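Carbohydrate-binding protein (Flavonifractor plautii, PDB 6N1B) removes the acetyl group from N-acetylgalactosamine, probably that of the blood group A antigen, and binds the related blood group B trisaccharide. Local coordinates at residues A[45-50]-A[380-385]; A[135-140]-A[148-153]. All coordinates share one frame; numbering follows the deposited sequence.

Contact 1: residues A[45-50]-A[380-385]; sequences SAHADD and KSEDDR
The carboxylate of Asp-383 grips two consecutive residues of the 45-50 loop. Its OD1 accepts the ring N-H of His-47, ND1 lying 2.7 Å from OD1; the oxygen sits close to the imidazole plane, while the nitrogen approaches from 38° above the carboxylate plane. OD2 offers its syn lone pair to the backbone N of Ala-48 at 2.8 Å, and on its anti side takes the backbone N of Lys-380, also at 2.8 Å. The acid thus ties its own turn to the facing loop. Residues 380-383 form a type I beta turn, closed by Asp-383 N to Lys-380 O, just before strand 385-395, and Glu-382 N of this turn reaches the carbonyl oxygen of Ala-46 at 3.1 Å. At the far edge of the imidazole, a water joins His-47 NE2 to Glu-382 OE1, the carboxylate standing almost perpendicular to the ring. Lys-380 lays its CG against the His-47 to Ala-48 peptide, 3.5 Å from Ala-48 N; a bend at chi2 (-59°) then carries the chain off, and NZ bonds to Gln-378 O. Further out, Gln-51 gives Asp-383 OD1 a second donor, and Val-77 packs on His-47.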
ATOM      1  N   SER A  45      20.762 -16.424   0.624  1.00 14.11           N
ATOM      2  CA  SER A  45      21.927 -16.316  -0.209  1.00 12.94           C
ATOM      3  C   SER A  45      21.711 -16.101  -1.667  1.00 11.58           C
ATOM      4  O   SER A  45      22.557 -15.521  -2.392  1.00 12.98           O
ATOM      5  CB  SER A  45      22.844 -17.467   0.002  1.00 16.76           C
ATOM      6  OG  SER A  45      22.325 -18.714  -0.481  1.00 18.29           O
ATOM      7  N   ALA A  46      20.550 -16.516  -2.121  1.00 12.39           N
ATOM      8  CA  ALA A  46      20.188 -16.392  -3.549  1.00 13.28           C
ATOM      9  C   ALA A  46      19.505 -15.077  -3.936  1.00 11.17           C
ATOM     10  O   ALA A  46      19.106 -14.863  -5.114  1.00 12.60           O
ATOM     11  CB  ALA A  46      19.327 -17.541  -4.005  1.00 15.70           C
ATOM     12  N   HIS A  47      19.405 -14.153  -2.940  1.00 10.89           N
ATOM     13  CA  HIS A  47      18.742 -12.856  -3.143  1.00 10.61           C
ATOM     14  C   HIS A  47      19.396 -11.726  -2.451  1.00 10.65           C
ATOM     15  O   HIS A  47      19.867 -11.861  -1.297  1.00 11.08           O
ATOM     16  CB  HIS A  47      17.265 -12.918  -2.635  1.00 11.69           C
ATOM     17  CG  HIS A  47      16.434 -13.906  -3.366  1.00 11.06           C
ATOM     18  ND1 HIS A  47      15.991 -13.634  -4.639  1.00 12.55           N
ATOM     19  CD2 HIS A  47      15.965 -15.123  -3.031  1.00 12.52           C
ATOM     20  CE1 HIS A  47      15.271 -14.708  -5.068  1.00 13.69           C
ATOM     21  NE2 HIS A  47      15.255 -15.627  -4.112  1.00 12.80           N
ATOM     22  N   ALA A  48      19.498 -10.606  -3.164  1.00 10.54           N
ATOM     23  CA  ALA A  48      20.044  -9.385  -2.501  1.00  9.32           C
ATOM     24  C   ALA A  48      19.147  -8.966  -1.342  1.00 10.02           C
ATOM     25  O   ALA A  48      17.888  -9.181  -1.350  1.00 10.29           O
ATOM     26  CB  ALA A  48      20.109  -8.249  -3.496  1.00 10.97           C
ATOM     27  N   ASP A  49      19.747  -8.426  -0.312  1.00  9.64           N
ATOM     28  CA  ASP A  49      19.077  -8.000   0.901  1.00 10.29           C
ATOM     29  C   ASP A  49      18.130  -6.827   0.626  1.00  9.86           C
ATOM     30  O   ASP A  49      18.301  -6.056  -0.269  1.00 10.11           O
ATOM     31  CB  ASP A  49      20.152  -7.542   1.908  1.00 11.24           C
ATOM     32  CG  ASP A  49      20.928  -8.660   2.574  1.00 13.13           C
ATOM     33  OD1 ASP A  49      20.557  -9.837   2.510  1.00 15.68           O
ATOM     34  OD2 ASP A  49      21.954  -8.317   3.189  1.00 20.37           O
ATOM     35  N   ASP A  50      17.206  -6.623   1.601  1.00 10.81           N
ATOM     36  CA  ASP A  50      16.487  -5.386   1.728  1.00 11.09           C
ATOM     37  C   ASP A  50      15.580  -5.040   0.506  1.00  9.17           C
ATOM     38  O   ASP A  50      15.295  -3.882   0.235  1.00  9.63           O
ATOM     39  CB  ASP A  50      17.327  -4.212   2.132  1.00 11.03           C
ATOM     40  CG  ASP A  50      18.021  -4.421   3.452  1.00 12.91           C
ATOM     41  OD1 ASP A  50      17.460  -5.081   4.320  1.00 12.91           O
ATOM     42  OD2 ASP A  50      19.195  -4.041   3.593  1.00 21.33           O
ATOM     43  N   LYS A 380      21.703 -11.151  -7.038  1.00 12.04           N
ATOM     44  CA  LYS A 380      22.091 -12.524  -6.888  1.00 12.46           C
ATOM     45  C   LYS A 380      21.456 -13.429  -7.920  1.00 11.98           C
ATOM     46  O   LYS A 380      20.724 -13.000  -8.854  1.00 12.76           O
ATOM     47  CB  LYS A 380      21.884 -12.981  -5.426  1.00 15.34           C
ATOM     48  CG  LYS A 380      22.422 -12.069  -4.266  1.00 20.24           C
ATOM     49  CD  LYS A 380      23.825 -11.819  -4.308  1.00 20.89           C
ATOM     50  CE  LYS A 380      24.399 -11.077  -2.982  1.00 31.52           C
ATOM     51  NZ  LYS A 380      25.145 -10.012  -3.479  1.00 32.05           N
ATOM     52  N   SER A 381      21.733 -14.713  -7.751  1.00 15.18           N
ATOM     53  CA  SER A 381      21.446 -15.655  -8.797  1.00 15.52           C
ATOM     54  C   SER A 381      19.913 -15.845  -9.087  1.00 14.10           C
ATOM     55  O   SER A 381      19.600 -16.059 -10.249  1.00 15.16           O
ATOM     56  CB  SER A 381      22.024 -17.023  -8.412  1.00 17.51           C
ATOM     57  OG  SER A 381      21.510 -17.395  -7.139  1.00 20.36           O
ATOM     58  N   GLU A 382      19.074 -15.725  -8.086  1.00 12.89           N
ATOM     59  CA  GLU A 382      17.666 -15.922  -8.236  1.00 13.57           C
ATOM     60  C   GLU A 382      16.955 -14.580  -8.208  1.00 12.68           C
ATOM     61  O   GLU A 382      15.700 -14.611  -8.195  1.00 12.82           O
ATOM     62  CB  GLU A 382      17.122 -16.957  -7.243  1.00 14.79           C
ATOM     63  CG  GLU A 382      17.778 -18.288  -7.464  1.00 14.83           C
ATOM     64  CD  GLU A 382      17.229 -19.418  -6.615  1.00 19.65           C
ATOM     65  OE1 GLU A 382      16.101 -19.341  -6.119  1.00 23.75           O
ATOM     66  OE2 GLU A 382      17.920 -20.465  -6.672  1.00 26.32           O
ATOM     67  N   ASP A 383      17.671 -13.464  -8.281  1.00 10.97           N
ATOM     68  CA  ASP A 383      17.035 -12.162  -8.442  1.00 12.23           C
ATOM     69  C   ASP A 383      16.684 -11.937  -9.909  1.00 10.46           C
ATOM     70  O   ASP A 383      17.390 -11.221 -10.619  1.00 10.27           O
ATOM     71  CB  ASP A 383      17.942 -11.095  -7.908  1.00 11.02           C
ATOM     72  CG  ASP A 383      18.029 -11.003  -6.406  1.00 11.05           C
ATOM     73  OD1 ASP A 383      17.046 -11.415  -5.716  1.00 11.21           O
ATOM     74  OD2 ASP A 383      19.159 -10.647  -5.924  1.00 11.57           O
ATOM     75  N   ASP A 384      15.599 -12.533 -10.365  1.00 10.74           N
ATOM     76  CA  ASP A 384      15.151 -12.316 -11.702  1.00 11.02           C
ATOM     77  C   ASP A 384      14.806 -10.857 -11.995  1.00  9.78           C
ATOM     78  O   ASP A 384      14.939 -10.297 -13.104  1.00 11.43           O
ATOM     79  CB  ASP A 384      13.945 -13.201 -12.095  1.00 10.99           C
ATOM     80  CG  ASP A 384      14.164 -14.644 -11.831  1.00 12.20           C
ATOM     81  OD1 ASP A 384      15.186 -15.208 -12.256  1.00 14.46           O
ATOM     82  OD2 ASP A 384      13.420 -15.246 -11.078  1.00 15.21           O
ATOM     83  N   ARG A 385      14.309 -10.201 -10.892  1.00 10.48           N
ATOM     84  CA  ARG A 385      14.027  -8.781 -10.819  1.00 10.22           C
ATOM     85  C   ARG A 385      14.423  -8.359  -9.374  1.00  9.14           C
ATOM     86  O   ARG A 385      14.705  -9.237  -8.561  1.00 10.21           O
ATOM     87  CB  ARG A 385      12.464  -8.583 -11.016  1.00  9.88           C
ATOM     88  CG  ARG A 385      11.961  -9.099 -12.333  1.00 11.71           C
ATOM     89  CD  ARG A 385      10.483  -8.843 -12.539  1.00 14.19           C
ATOM     90  NE  ARG A 385      10.111  -9.373 -13.849  1.00 15.51           N
ATOM     91  CZ  ARG A 385       8.974  -9.956 -14.135  1.00 17.18           C
ATOM     92  NH1 ARG A 385       8.008 -10.134 -13.264  1.00 17.97           N
ATOM     93  NH2 ARG A 385       8.891 -10.479 -15.360  1.00 18.05           N
TER
HETATM   94  O   HOH W   1      14.437 -18.135  -4.514  1.00 18.90           O

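Contact 2: residues A[135-140]-A[148-153]; sequences YWNWAD and AEVRLR
Arg-151 of strand 148-153 lays its guanidinium on the Trp-138 indole of the facing strand, held there by a salt bridge to Glu-149. Arg-151 NE lies 2.8 Å from Glu-149 OE1, in the guanidinium plane but well above that of the carboxylate; NH2 adds a weak bond to the same oxygen, which also engages Thr-194. Held this way, the guanidinium stacks flat on the indole, planes 5° apart, with CZ 3.7 Å from the centroid of the five-membered ring of Trp-138, a cation-pi contact. Trp-138 CG stands anti to its own backbone N (chi1 168°), turning the ring alongside Glu-149, whose CG comes within 3.9 Å of Trp-138 CE3. A water accepts from both Arg-151 NH1 and Trp-136 NE1, linking the two side chains at their edges.

The strands form a beta hairpin, the middle pair of a four-stranded antiparallel sheet consistent with a blade of a beta-propeller. Trp-136 with Arg-151 and Trp-138 with Glu-149 are its hydrogen-bonded pairs; in the second, Glu-149 N meets Trp-138 O at 2.8 Å.

Trp-136 has its CG between backbone N and carbonyl carbon (chi1 71°), which brings the indole across toward the neighbouring strand, on the face shared with Arg-151. Arg-151 CB sits over its six-membered ring, 3.7 Å from the centroid, and Arg-153 CG reaches Trp-136 CH2 at 3.7 Å. The Arg-153 guanidinium forms a salt bridge with Glu-108 and a hydrogen bond to Trp-161 O. On the opposite sheet face, Leu-152 CD1 makes a CH-pi contact over the Tyr-135 ring, almost at its centre, 3.9 Å from the centroid, and Val-150 CG1 flanks the same ring. Beyond them, Asn-137 bonds to Met-204 O and packs on Cys-119, a residue of the glycan pocket.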
ATOM      1  N   TYR A 135      -3.499  -3.388   8.362  1.00  8.02           N
ATOM      2  CA  TYR A 135      -4.192  -4.461   7.640  1.00  7.90           C
ATOM      3  C   TYR A 135      -3.241  -5.127   6.667  1.00  8.42           C
ATOM      4  O   TYR A 135      -2.310  -4.479   6.149  1.00  9.29           O
ATOM      5  CB  TYR A 135      -5.348  -3.843   6.842  1.00  7.85           C
ATOM      6  CG  TYR A 135      -6.445  -3.220   7.698  1.00  8.34           C
ATOM      7  CD1 TYR A 135      -6.379  -1.892   8.091  1.00  8.90           C
ATOM      8  CD2 TYR A 135      -7.588  -3.919   8.030  1.00  8.25           C
ATOM      9  CE1 TYR A 135      -7.397  -1.339   8.831  1.00  8.20           C
ATOM     10  CE2 TYR A 135      -8.625  -3.377   8.764  1.00  8.84           C
ATOM     11  CZ  TYR A 135      -8.532  -2.038   9.113  1.00  8.12           C
ATOM     12  OH  TYR A 135      -9.532  -1.435   9.841  1.00  9.50           O
ATOM     13  N   TRP A 136      -3.511  -6.369   6.327  1.00  8.50           N
ATOM     14  CA  TRP A 136      -2.791  -7.028   5.207  1.00  8.06           C
ATOM     15  C   TRP A 136      -3.669  -8.180   4.708  1.00  8.42           C
ATOM     16  O   TRP A 136      -4.712  -8.489   5.271  1.00  9.28           O
ATOM     17  CB  TRP A 136      -1.395  -7.508   5.602  1.00  7.40           C
ATOM     18  CG  TRP A 136      -1.390  -8.680   6.530  1.00  8.55           C
ATOM     19  CD1 TRP A 136      -1.264 -10.010   6.172  1.00  9.75           C
ATOM     20  CD2 TRP A 136      -1.526  -8.676   7.948  1.00  7.91           C
ATOM     21  NE1 TRP A 136      -1.361 -10.838   7.262  1.00  9.46           N
ATOM     22  CE2 TRP A 136      -1.483 -10.027   8.371  1.00  9.02           C
ATOM     23  CE3 TRP A 136      -1.712  -7.696   8.913  1.00  9.08           C
ATOM     24  CZ2 TRP A 136      -1.638 -10.389   9.669  1.00 10.61           C
ATOM     25  CZ3 TRP A 136      -1.834  -8.082  10.243  1.00 10.48           C
ATOM     26  CH2 TRP A 136      -1.781  -9.402  10.627  1.00 11.28           C
ATOM     27  N   ASN A 137      -3.193  -8.804   3.625  1.00  7.71           N
ATOM     28  CA  ASN A 137      -3.872  -9.944   2.992  1.00  8.90           C
ATOM     29  C   ASN A 137      -3.078 -11.193   3.209  1.00  8.18           C
ATOM     30  O   ASN A 137      -1.861 -11.185   2.962  1.00  9.59           O
ATOM     31  CB  ASN A 137      -4.083  -9.618   1.522  1.00 10.01           C
ATOM     32  CG  ASN A 137      -4.892 -10.637   0.816  1.00  9.84           C
ATOM     33  OD1 ASN A 137      -4.419 -11.794   0.709  1.00 11.44           O
ATOM     34  ND2 ASN A 137      -6.074 -10.283   0.281  1.00 10.22           N
ATOM     35  N   TRP A 138      -3.694 -12.225   3.672  1.00  8.56           N
ATOM     36  CA  TRP A 138      -3.135 -13.524   3.840  1.00  9.26           C
ATOM     37  C   TRP A 138      -3.804 -14.503   2.874  1.00  9.51           C
ATOM     38  O   TRP A 138      -5.058 -14.536   2.831  1.00 10.33           O
ATOM     39  CB  TRP A 138      -3.306 -14.089   5.271  1.00  8.92           C
ATOM     40  CG  TRP A 138      -3.024 -15.534   5.506  1.00 10.26           C
ATOM     41  CD1 TRP A 138      -1.762 -16.068   5.796  1.00 10.55           C
ATOM     42  CD2 TRP A 138      -3.948 -16.628   5.478  1.00 11.01           C
ATOM     43  NE1 TRP A 138      -1.895 -17.423   5.993  1.00 11.95           N
ATOM     44  CE2 TRP A 138      -3.220 -17.790   5.823  1.00 11.91           C
ATOM     45  CE3 TRP A 138      -5.319 -16.719   5.320  1.00 10.98           C
ATOM     46  CZ2 TRP A 138      -3.825 -18.999   6.008  1.00 12.54           C
ATOM     47  CZ3 TRP A 138      -5.951 -17.957   5.438  1.00 12.72           C
ATOM     48  CH2 TRP A 138      -5.202 -19.098   5.754  1.00 14.46           C
ATOM     49  N   ALA A 139      -3.040 -15.329   2.157  1.00  9.90           N
ATOM     50  CA  ALA A 139      -3.658 -16.282   1.211  1.00 11.37           C
ATOM     51  C   ALA A 139      -3.117 -17.685   1.471  1.00  9.91           C
ATOM     52  O   ALA A 139      -1.905 -17.873   1.685  1.00 11.15           O
ATOM     53  CB  ALA A 139      -3.292 -15.893  -0.210  1.00 13.91           C
ATOM     54  N   ASP A 140      -4.012 -18.646   1.390  1.00 11.50           N
ATOM     55  CA  ASP A 140      -3.688 -20.021   1.103  1.00 12.76           C
ATOM     56  C   ASP A 140      -3.615 -20.164  -0.406  1.00 11.93           C
ATOM     57  O   ASP A 140      -4.632 -20.102  -1.051  1.00 12.37           O
ATOM     58  CB  ASP A 140      -4.805 -20.929   1.676  1.00 11.83           C
ATOM     59  CG  ASP A 140      -4.626 -22.444   1.415  1.00 13.26           C
ATOM     60  OD1 ASP A 140      -3.681 -22.770   0.681  1.00 13.17           O
ATOM     61  OD2 ASP A 140      -5.458 -23.222   1.995  1.00 14.28           O
ATOM     62  N   ALA A 148      -8.605 -16.853   1.342  1.00  9.96           N
ATOM     63  CA  ALA A 148      -7.772 -15.769   1.845  1.00 10.30           C
ATOM     64  C   ALA A 148      -8.497 -14.992   2.921  1.00  8.96           C
ATOM     65  O   ALA A 148      -9.725 -15.163   3.156  1.00  9.86           O
ATOM     66  CB  ALA A 148      -7.393 -14.812   0.723  1.00 11.26           C
ATOM     67  N   GLU A 149      -7.756 -14.103   3.577  1.00  9.20           N
ATOM     68  CA  GLU A 149      -8.301 -13.261   4.597  1.00  8.70           C
ATOM     69  C   GLU A 149      -7.635 -11.867   4.516  1.00  8.99           C
ATOM     70  O   GLU A 149      -6.483 -11.735   4.115  1.00 10.12           O
ATOM     71  CB  GLU A 149      -8.026 -13.789   6.016  1.00  9.88           C
ATOM     72  CG  GLU A 149      -8.743 -15.091   6.330  1.00  9.86           C
ATOM     73  CD  GLU A 149      -8.542 -15.592   7.737  1.00 11.42           C
ATOM     74  OE1 GLU A 149      -7.860 -14.936   8.561  1.00 12.01           O
ATOM     75  OE2 GLU A 149      -9.108 -16.643   8.071  1.00 16.18           O
ATOM     76  N   VAL A 150      -8.391 -10.844   4.903  1.00  8.76           N
ATOM     77  CA  VAL A 150      -7.804  -9.557   5.346  1.00  8.81           C
ATOM     78  C   VAL A 150      -7.658  -9.610   6.833  1.00  8.04           C
ATOM     79  O   VAL A 150      -8.662  -9.882   7.518  1.00  9.36           O
ATOM     80  CB  VAL A 150      -8.625  -8.328   4.841  1.00  9.45           C
ATOM     81  CG1 VAL A 150      -8.043  -7.064   5.426  1.00 10.35           C
ATOM     82  CG2 VAL A 150      -8.677  -8.290   3.329  1.00 11.47           C
ATOM     83  N   ARG A 151      -6.443  -9.454   7.328  1.00  8.33           N
ATOM     84  CA  ARG A 151      -6.095  -9.522   8.764  1.00  8.76           C
ATOM     85  C   ARG A 151      -5.639  -8.148   9.237  1.00  7.72           C
ATOM     86  O   ARG A 151      -5.345  -7.254   8.458  1.00  8.71           O
ATOM     87  CB  ARG A 151      -5.038 -10.572   8.947  1.00  8.52           C
ATOM     88  CG  ARG A 151      -5.523 -11.972   8.615  1.00  9.62           C
ATOM     89  CD  ARG A 151      -4.454 -13.075   8.726  1.00  9.43           C
ATOM     90  NE  ARG A 151      -5.071 -14.363   8.541  1.00  9.85           N
ATOM     91  CZ  ARG A 151      -4.475 -15.549   8.779  1.00  9.60           C
ATOM     92  NH1 ARG A 151      -3.167 -15.597   8.930  1.00 10.76           N
ATOM     93  NH2 ARG A 151      -5.231 -16.627   8.917  1.00 11.76           N
ATOM     94  N   LEU A 152      -5.609  -8.028  10.560  1.00  8.90           N
ATOM     95  CA  LEU A 152      -5.438  -6.733  11.241  1.00  8.70           C
ATOM     96  C   LEU A 152      -4.655  -6.911  12.531  1.00  8.27           C
ATOM     97  O   LEU A 152      -4.960  -7.839  13.347  1.00  9.45           O
ATOM     98  CB  LEU A 152      -6.799  -6.170  11.547  1.00  8.85           C
ATOM     99  CG  LEU A 152      -6.921  -4.969  12.473  1.00  9.34           C
ATOM    100  CD1 LEU A 152      -6.216  -3.724  11.923  1.00  9.53           C
ATOM    101  CD2 LEU A 152      -8.380  -4.662  12.763  1.00 10.95           C
ATOM    102  N   ARG A 153      -3.653  -6.052  12.689  1.00  8.41           N
ATOM    103  CA  ARG A 153      -2.974  -5.898  14.010  1.00  9.39           C
ATOM    104  C   ARG A 153      -3.008  -4.407  14.327  1.00  8.41           C
ATOM    105  O   ARG A 153      -2.800  -3.559  13.472  1.00  9.13           O
ATOM    106  CB  ARG A 153      -1.498  -6.365  13.939  1.00  9.38           C
ATOM    107  CG  ARG A 153      -1.360  -7.906  13.970  1.00 10.18           C
ATOM    108  CD  ARG A 153       0.095  -8.345  13.764  1.00  9.95           C
ATOM    109  NE  ARG A 153       0.228  -9.798  13.821  1.00 10.81           N
ATOM    110  CZ  ARG A 153       0.572 -10.525  14.887  1.00 10.37           C
ATOM    111  NH1 ARG A 153       0.866  -9.959  16.038  1.00 11.70           N
ATOM    112  NH2 ARG A 153       0.638 -11.863  14.778  1.00 11.39           N
TER
HETATM  113  O   HOH W   2      -1.151 -13.664   8.215  1.00 10.38           O

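Contact 1 joins two loops that lie far apart in sequence, near the periphery and partly exposed, whereas contact 2 lies within one hairpin and is largely buried. They share no strand, and their nearest atoms are about 18 Å apart. In 45-50 with 380-385, no strand pairing runs between the segments, so one carboxylate and a turn amide do the joining; in 135-140 with 148-153, regular backbone pairing is supplemented by aromatic, guanidinium and aliphatic packing on both faces. Contact 2 is the nearer to the glycan: the side chain of Asn-137 is about 6 Å from the alpha-galactose, whereas that of His-47 in contact 1 is about 9 Å from the fucose.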